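Local coordinates for C2 domain protein (Scophthalmus maximus, PDB 3W56), which is a C2 domain protein that binds calcium ions through its loops and, as C2 domains generally do, probably docks on phospholipid membranes, at residues A[86-91]-A[97-102]; A[46-49]-A[54-57]. One frame throughout, in Å; residues are numbered along the deposited sequence. Where two conformers were deposited one is given.

Contact 1: residues A[86-91]-A[97-102]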
ATOM      1  N   LEU A  86       3.052  -2.611  -3.376  1.00 18.75           N
ATOM      2  CA  LEU A  86       2.639  -2.177  -2.053  1.00 11.65           C
ATOM      3  C   LEU A  86       3.315  -3.089  -1.079  1.00 15.87           C
ATOM      4  O   LEU A  86       3.252  -4.294  -1.171  1.00 15.63           O
ATOM      5  CB  LEU A  86       1.116  -2.218  -1.895  1.00  9.57           C
ATOM      6  CG  LEU A  86       0.331  -1.352  -2.856  1.00  9.75           C
ATOM      7  CD1 LEU A  86      -1.201  -1.361  -2.541  1.00 17.04           C
ATOM      8  CD2 LEU A  86       0.754   0.085  -2.864  1.00 14.14           C
ATOM      9  N   GLU A  87       4.004  -2.497  -0.129  1.00 13.19           N
ATOM     10  CA  GLU A  87       4.522  -3.310   0.931  1.00 19.72           C
ATOM     11  C   GLU A  87       3.918  -2.836   2.242  1.00 13.55           C
ATOM     12  O   GLU A  87       3.930  -1.620   2.534  1.00 14.38           O
ATOM     13  CB  GLU A  87       6.043  -3.248   0.969  1.00 14.37           C
ATOM     14  CG  GLU A  87       6.701  -3.549  -0.347  1.00 18.26           C
ATOM     15  CD  GLU A  87       8.181  -3.278  -0.304  1.00 24.15           C
ATOM     16  OE1 GLU A  87       8.670  -2.901   0.788  1.00 20.85           O
ATOM     17  OE2 GLU A  87       8.831  -3.401  -1.370  1.00 22.87           O
ATOM     18  N   VAL A  88       3.478  -3.796   3.039  1.00 13.76           N
ATOM     19  CA  VAL A  88       3.006  -3.526   4.392  1.00 12.62           C
ATOM     20  C   VAL A  88       4.121  -3.906   5.374  1.00 16.27           C
ATOM     21  O   VAL A  88       4.606  -5.050   5.373  1.00 14.39           O
ATOM     22  CB  VAL A  88       1.716  -4.270   4.694  1.00 13.60           C
ATOM     23  CG1 VAL A  88       1.344  -4.078   6.155  1.00 15.49           C
ATOM     24  CG2 VAL A  88       0.594  -3.782   3.731  1.00 12.73           C
ATOM     25  N   HIS A  89       4.519  -2.958   6.204  1.00 12.67           N
ATOM     26  CA  HIS A  89       5.578  -3.208   7.213  1.00 14.98           C
ATOM     27  C   HIS A  89       5.119  -2.951   8.615  1.00 15.50           C
ATOM     28  O   HIS A  89       4.174  -2.203   8.873  1.00 18.53           O
ATOM     29  CB  HIS A  89       6.788  -2.322   6.989  1.00 16.35           C
ATOM     30  CG  HIS A  89       7.467  -2.556   5.694  1.00 13.57           C
ATOM     31  ND1 HIS A  89       8.683  -3.222   5.592  1.00 18.26           N
ATOM     32  CD2 HIS A  89       7.127  -2.202   4.436  1.00 17.13           C
ATOM     33  CE1 HIS A  89       9.044  -3.268   4.322  1.00 16.64           C
ATOM     34  NE2 HIS A  89       8.119  -2.647   3.598  1.00 20.70           N
ATOM     35  N   ASP A  90       5.819  -3.576   9.538  1.00 17.58           N
ATOM     36  CA  ASP A  90       5.571  -3.410  10.958  1.00 17.59           C
ATOM     37  C   ASP A  90       6.760  -2.688  11.504  1.00 22.65           C
ATOM     38  O   ASP A  90       7.889  -3.189  11.402  1.00 22.40           O
ATOM     39  CB  ASP A  90       5.421  -4.793  11.539  1.00 16.54           C
ATOM     40  CG  ASP A  90       5.087  -4.788  13.016  1.00 26.82           C
ATOM     41  OD1 ASP A  90       5.054  -3.682  13.656  1.00 25.02           O
ATOM     42  OD2 ASP A  90       4.847  -5.914  13.526  1.00 31.22           O
ATOM     43  N   GLU A  91       6.555  -1.473  12.006  1.00 17.82           N
ATOM     44  CA  GLU A  91       7.722  -0.674  12.406  1.00 21.41           C
ATOM     45  C   GLU A  91       8.237  -1.093  13.767  1.00 19.87           C
ATOM     46  O   GLU A  91       7.478  -1.298  14.711  1.00 21.61           O
ATOM     47  CB  GLU A  91       7.382   0.819  12.442  1.00 19.34           C
ATOM     48  CG  GLU A  91       8.530   1.668  12.986  1.00 29.66           C
ATOM     49  CD  GLU A  91       8.103   3.072  13.319  1.00 24.30           C
ATOM     50  OE1 GLU A  91       8.521   4.006  12.582  1.00 30.81           O
ATOM     51  OE2 GLU A  91       7.341   3.244  14.320  1.00 30.11           O
ATOM     52  N   ASP A  97       9.642  -4.977   9.974  1.00 19.88           N
ATOM     53  CA  ASP A  97       9.341  -6.349   9.549  1.00 15.69           C
ATOM     54  C   ASP A  97       8.403  -6.289   8.349  1.00 17.91           C
ATOM     55  O   ASP A  97       7.356  -5.620   8.383  1.00 17.06           O
ATOM     56  CB  ASP A  97       8.733  -7.137  10.704  1.00 21.36           C
ATOM     57  CG  ASP A  97       8.453  -8.583  10.345  1.00 35.64           C
ATOM     58  OD1 ASP A  97       9.051  -9.117   9.365  1.00 38.27           O
ATOM     59  OD2 ASP A  97       7.623  -9.186  11.058  1.00 43.19           O
ATOM     60  N   LEU A  98       8.827  -6.877   7.242  1.00 14.45           N
ATOM     61  CA  LEU A  98       7.970  -6.894   6.048  1.00 16.16           C
ATOM     62  C   LEU A  98       6.796  -7.844   6.284  1.00 21.34           C
ATOM     63  O   LEU A  98       6.997  -9.027   6.598  1.00 18.41           O
ATOM     64  CB  LEU A  98       8.790  -7.267   4.805  1.00 13.94           C
ATOM     65  CG  LEU A  98       8.028  -7.640   3.530  1.00 17.27           C
ATOM     66  CD1 LEU A  98       7.199  -6.422   3.071  1.00 15.55           C
ATOM     67  CD2 LEU A  98       8.981  -8.104   2.455  1.00 17.52           C
ATOM     68  N   LEU A  99       5.558  -7.350   6.144  1.00 14.98           N
ATOM     69  CA  LEU A  99       4.407  -8.200   6.470  1.00 19.71           C
ATOM     70  C   LEU A  99       3.798  -8.817   5.227  1.00 17.78           C
ATOM     71  O   LEU A  99       3.197  -9.909   5.265  1.00 25.79           O
ATOM     72  CB  LEU A  99       3.357  -7.372   7.221  1.00 21.28           C
ATOM     73  CG  LEU A  99       3.855  -6.877   8.578  1.00 21.92           C
ATOM     74  CD1 LEU A  99       2.702  -6.202   9.371  1.00 23.44           C
ATOM     75  CD2 LEU A  99       4.488  -8.030   9.366  1.00 24.44           C
ATOM     76  N   GLY A 100       3.986  -8.154   4.088  1.00 13.78           N
ATOM     77  CA  GLY A 100       3.468  -8.723   2.856  1.00 17.92           C
ATOM     78  C   GLY A 100       3.756  -7.811   1.718  1.00 16.80           C
ATOM     79  O   GLY A 100       3.998  -6.602   1.920  1.00 15.15           O
ATOM     80  N   VAL A 101       3.829  -8.381   0.529  1.00 20.84           N
ATOM     81  CA  VAL A 101       4.054  -7.564  -0.679  1.00 18.75           C
ATOM     82  C   VAL A 101       2.980  -7.846  -1.736  1.00 21.60           C
ATOM     83  O   VAL A 101       2.592  -9.010  -1.961  1.00 26.13           O
ATOM     84  CB  VAL A 101       5.450  -7.808  -1.265  1.00 25.34           C
ATOM     85  CG1 VAL A 101       5.585  -7.252  -2.699  1.00 19.96           C
ATOM     86  CG2 VAL A 101       6.473  -7.165  -0.387  1.00 22.27           C
ATOM     87  N   CYS A 102       2.478  -6.806  -2.378  1.00 18.36           N
ATOM     88  CA  CYS A 102       1.663  -7.053  -3.557  0.58 20.35           C
ATOM     89  C   CYS A 102       2.059  -6.224  -4.743  1.00 23.45           C
ATOM     90  O   CYS A 102       2.484  -5.036  -4.639  1.00 18.05           O
ATOM     91  CB  CYS A 102       0.178  -6.961  -3.271  0.58 19.29           C
ATOM     92  SG  CYS A 102      -0.209  -8.203  -2.065  0.58 20.85           S
TER
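The imidazole of His-89 and the isobutyl chain of Leu-98 meet across a non-hydrogen-bonded antiparallel pair: methyl CD1 of Leu-98 lies over one ring face, 4.1 Å from the ring centroid of His-89, a CH-pi contact. With CG of His-89 anti to the carbonyl carbon (chi1 -63°), the ring leans back along its own strand, and NE2 of His-89 gives a hydrogen bond of 2.9 Å to OE1 of Glu-87. OE1 accepts through its anti lone pair, in the ring plane of His-89, while OE2 of Glu-87 forms a salt bridge with Arg-85. Glu-87 runs alongside Val-101, CG to CG2 at 3.6 Å, so its methylenes pack while its charged end reaches on. Replacing the imidazole of His-89 by the methyl of an alanine is likely to leave OE1 of Glu-87 without its donor and to open a gap beside methyl CD1 of Leu-98. On the other face, CG1 of Val-88 rests 4.0 Å from CB of Leu-99, whose CD1 extends to CB of Asp-90. A classic beta bulge sets Leu-99 and Gly-100 opposite the single Val-88: Val-88 O takes a short bond of 2.6 Å from Leu-99 N and a weak one from Gly-100 N. Asp-90 N to Asp-97 O (2.8 Å) and the reciprocal bond tie the strand ends together. Asp-90 and Asp-97 are calcium ligands in this protein, and their OD2 atoms stand 5.0 Å apart; Asp-43 N holds OD1 of Asp-90. Carboxylates so close would be expected to repel until a cation lies between them, which suits a C2 calcium site.

Contact 2: residues A[46-49]-A[54-57]; sequences VKVF and NLGE
Phe-49 and Asn-54 face each other in a non-hydrogen-bonded pair, and the phenylalanine can be followed outward from the backbone. Its CB starts on the face shared with Lys-47 and Glu-57, and CG stands anti to the carbonyl carbon (chi1 -53°), which tips the ring back along its own strand. CD1 of Phe-49 comes first, 3.8 Å from CA of Asn-54. Next along the rim, CE1 of Phe-49 meets the amide carbon CG of Asn-54 at 3.7 Å, the ring and amide planes being 32° apart. The far rim, CE2, turns to the carboxylate of Glu-87 on the neighbouring strand. A broad aromatic suits this place because it spans from the hairpin partner to the next strand. The amide beside it is held by an Asx turn: OD1 of Asn-54 accepts Gly-56 N at 3.2 Å, the donor lying above the carbonyl plane. This belongs to a beta hairpin at the edge of one sheet of the C2 sandwich, with a bulge where Leu-55 and Gly-56 both address Val-48 O through weak bonds; the firmer bond runs from Val-48 N to Gly-56 O at 3.0 Å. Glycine fits because at these backbone angles a side chain would collide with the carbonyl oxygen of Leu-55. On the opposite face, CG1 of Val-48 touches CD1 of Leu-55 at 3.9 Å, two branched apolar chains meeting aslant, with Phe-73 also against the valine. Lys-47 and Glu-57 run side by side, OE2 of Glu-57 lying 3.9 Å from both CG and CE of Lys-47 but 4.9 Å from its NZ.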
ATOM      1  N   VAL A  46       2.540   1.452   5.176  1.00 11.63           N
ATOM      2  CA  VAL A  46       2.564   0.972   3.787  1.00 11.01           C
ATOM      3  C   VAL A  46       3.556   1.703   2.905  1.00 16.22           C
ATOM      4  O   VAL A  46       3.618   2.947   2.886  1.00 13.12           O
ATOM      5  CB  VAL A  46       1.140   1.084   3.163  1.00 11.72           C
ATOM      6  CG1 VAL A  46       1.082   0.411   1.818  1.00 13.73           C
ATOM      7  CG2 VAL A  46       0.119   0.476   4.144  1.00 11.83           C
ATOM      8  N   LYS A  47       4.345   0.928   2.163  1.00 13.24           N
ATOM      9  CA  LYS A  47       5.297   1.507   1.210  1.00 19.26           C
ATOM     10  C   LYS A  47       4.713   1.351  -0.154  1.00 16.35           C
ATOM     11  O   LYS A  47       4.120   0.287  -0.483  1.00 15.96           O
ATOM     12  CB  LYS A  47       6.641   0.789   1.252  1.00 23.49           C
ATOM     13  CG  LYS A  47       7.463   0.940   2.529  1.00 22.51           C
ATOM     14  CD  LYS A  47       8.969   0.618   2.165  1.00 16.75           C
ATOM     15  CE  LYS A  47       9.729   0.261   3.416  1.00 28.58           C
ATOM     16  NZ  LYS A  47      11.111  -0.274   3.076  1.00 35.11           N
ATOM     17  N   VAL A  48       4.870   2.367  -0.982  1.00 10.66           N
ATOM     18  CA  VAL A  48       4.203   2.494  -2.278  1.00  9.43           C
ATOM     19  C   VAL A  48       5.210   2.822  -3.348  1.00 14.99           C
ATOM     20  O   VAL A  48       5.928   3.877  -3.290  1.00 15.66           O
ATOM     21  CB  VAL A  48       3.152   3.631  -2.308  1.00 11.24           C
ATOM     22  CG1 VAL A  48       2.399   3.678  -3.592  1.00 11.50           C
ATOM     23  CG2 VAL A  48       2.174   3.430  -1.145  1.00 11.59           C
ATOM     24  N   PHE A  49       5.250   1.924  -4.318  1.00 15.57           N
ATOM     25  CA  PHE A  49       6.084   2.109  -5.512  1.00 19.59           C
ATOM     26  C   PHE A  49       5.218   2.051  -6.753  1.00 25.25           C
ATOM     27  O   PHE A  49       4.262   1.263  -6.852  1.00 16.54           O
ATOM     28  CB  PHE A  49       7.140   0.997  -5.615  1.00 16.38           C
ATOM     29  CG  PHE A  49       7.976   0.836  -4.371  1.00 16.76           C
ATOM     30  CD1 PHE A  49       9.217   1.448  -4.262  1.00 27.36           C
ATOM     31  CD2 PHE A  49       7.488   0.099  -3.299  1.00 16.73           C
ATOM     32  CE1 PHE A  49       9.979   1.286  -3.086  1.00 27.58           C
ATOM     33  CE2 PHE A  49       8.225  -0.102  -2.134  1.00 20.75           C
ATOM     34  CZ  PHE A  49       9.491   0.520  -2.021  1.00 33.38           C
ATOM     35  N   ASN A  54       9.708   5.301  -6.105  1.00 23.89           N
ATOM     36  CA  ASN A  54       9.280   5.189  -4.720  1.00 25.56           C
ATOM     37  C   ASN A  54       8.365   6.367  -4.385  1.00 23.20           C
ATOM     38  O   ASN A  54       8.831   7.467  -4.027  1.00 22.88           O
ATOM     39  CB  ASN A  54      10.504   5.160  -3.795  1.00 23.33           C
ATOM     40  CG  ASN A  54      10.154   4.884  -2.349  1.00 24.78           C
ATOM     41  OD1 ASN A  54       8.988   4.875  -1.944  1.00 33.53           O
ATOM     42  ND2 ASN A  54      11.193   4.670  -1.543  1.00 36.00           N
ATOM     43  N   LEU A  55       7.052   6.128  -4.483  1.00 24.26           N
ATOM     44  CA  LEU A  55       6.040   7.157  -4.255  1.00 24.71           C
ATOM     45  C   LEU A  55       5.938   7.675  -2.812  1.00 14.32           C
ATOM     46  O   LEU A  55       5.379   8.759  -2.576  1.00 22.59           O
ATOM     47  CB  LEU A  55       4.677   6.657  -4.729  1.00 14.53           C
ATOM     48  CG  LEU A  55       4.577   6.369  -6.202  1.00 23.24           C
ATOM     49  CD1 LEU A  55       3.134   6.125  -6.540  1.00 19.04           C
ATOM     50  CD2 LEU A  55       5.115   7.564  -7.052  1.00 21.20           C
ATOM     51  N   GLY A  56       6.541   6.956  -1.861  1.00 20.41           N
ATOM     52  CA  GLY A  56       6.427   7.299  -0.459  1.00 21.25           C
ATOM     53  C   GLY A  56       5.891   6.195   0.449  1.00 20.30           C
ATOM     54  O   GLY A  56       5.857   5.008   0.095  1.00 18.14           O
ATOM     55  N   GLU A  57       5.581   6.574   1.671  1.00 13.91           N
ATOM     56  CA  GLU A  57       5.049   5.625   2.622  1.00 22.39           C
ATOM     57  C   GLU A  57       4.028   6.339   3.459  1.00 22.05           C
ATOM     58  O   GLU A  57       4.081   7.585   3.609  1.00 19.53           O
ATOM     59  CB  GLU A  57       6.126   4.934   3.481  1.00 28.77           C
ATOM     60  CG  GLU A  57       7.314   5.741   3.878  1.00 27.93           C
ATOM     61  CD  GLU A  57       8.320   4.894   4.686  1.00 17.72           C
ATOM     62  OE1 GLU A  57       8.314   5.024   5.938  1.00 29.79           O
ATOM     63  OE2 GLU A  57       9.084   4.084   4.075  1.00 30.28           O
TER

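Residues 46-57 form their hairpin earlier in the chain than residues 86-102 form theirs. The centres of the two contacts are 11 Å apart within one four-stranded antiparallel sheet, ordered 53-57, 44-50, 83-90, 97-105; contact 2 supplies one edge and contact 1 the other. The inner strands 44-50 and 83-90 are neighbours, and Lys-47 N lies 2.6 Å from Glu-87 O, a probable hydrogen bond. Packing crosses the same seam, with CE of Lys-47 3.3 Å from NE2 of His-89. The common sheet carries the calcium ligands Asp-90, Glu-91 and Asp-97 at one end, and contact 2 comes near it, the side chains of Glu-57 and Glu-91 being about 7 Å apart.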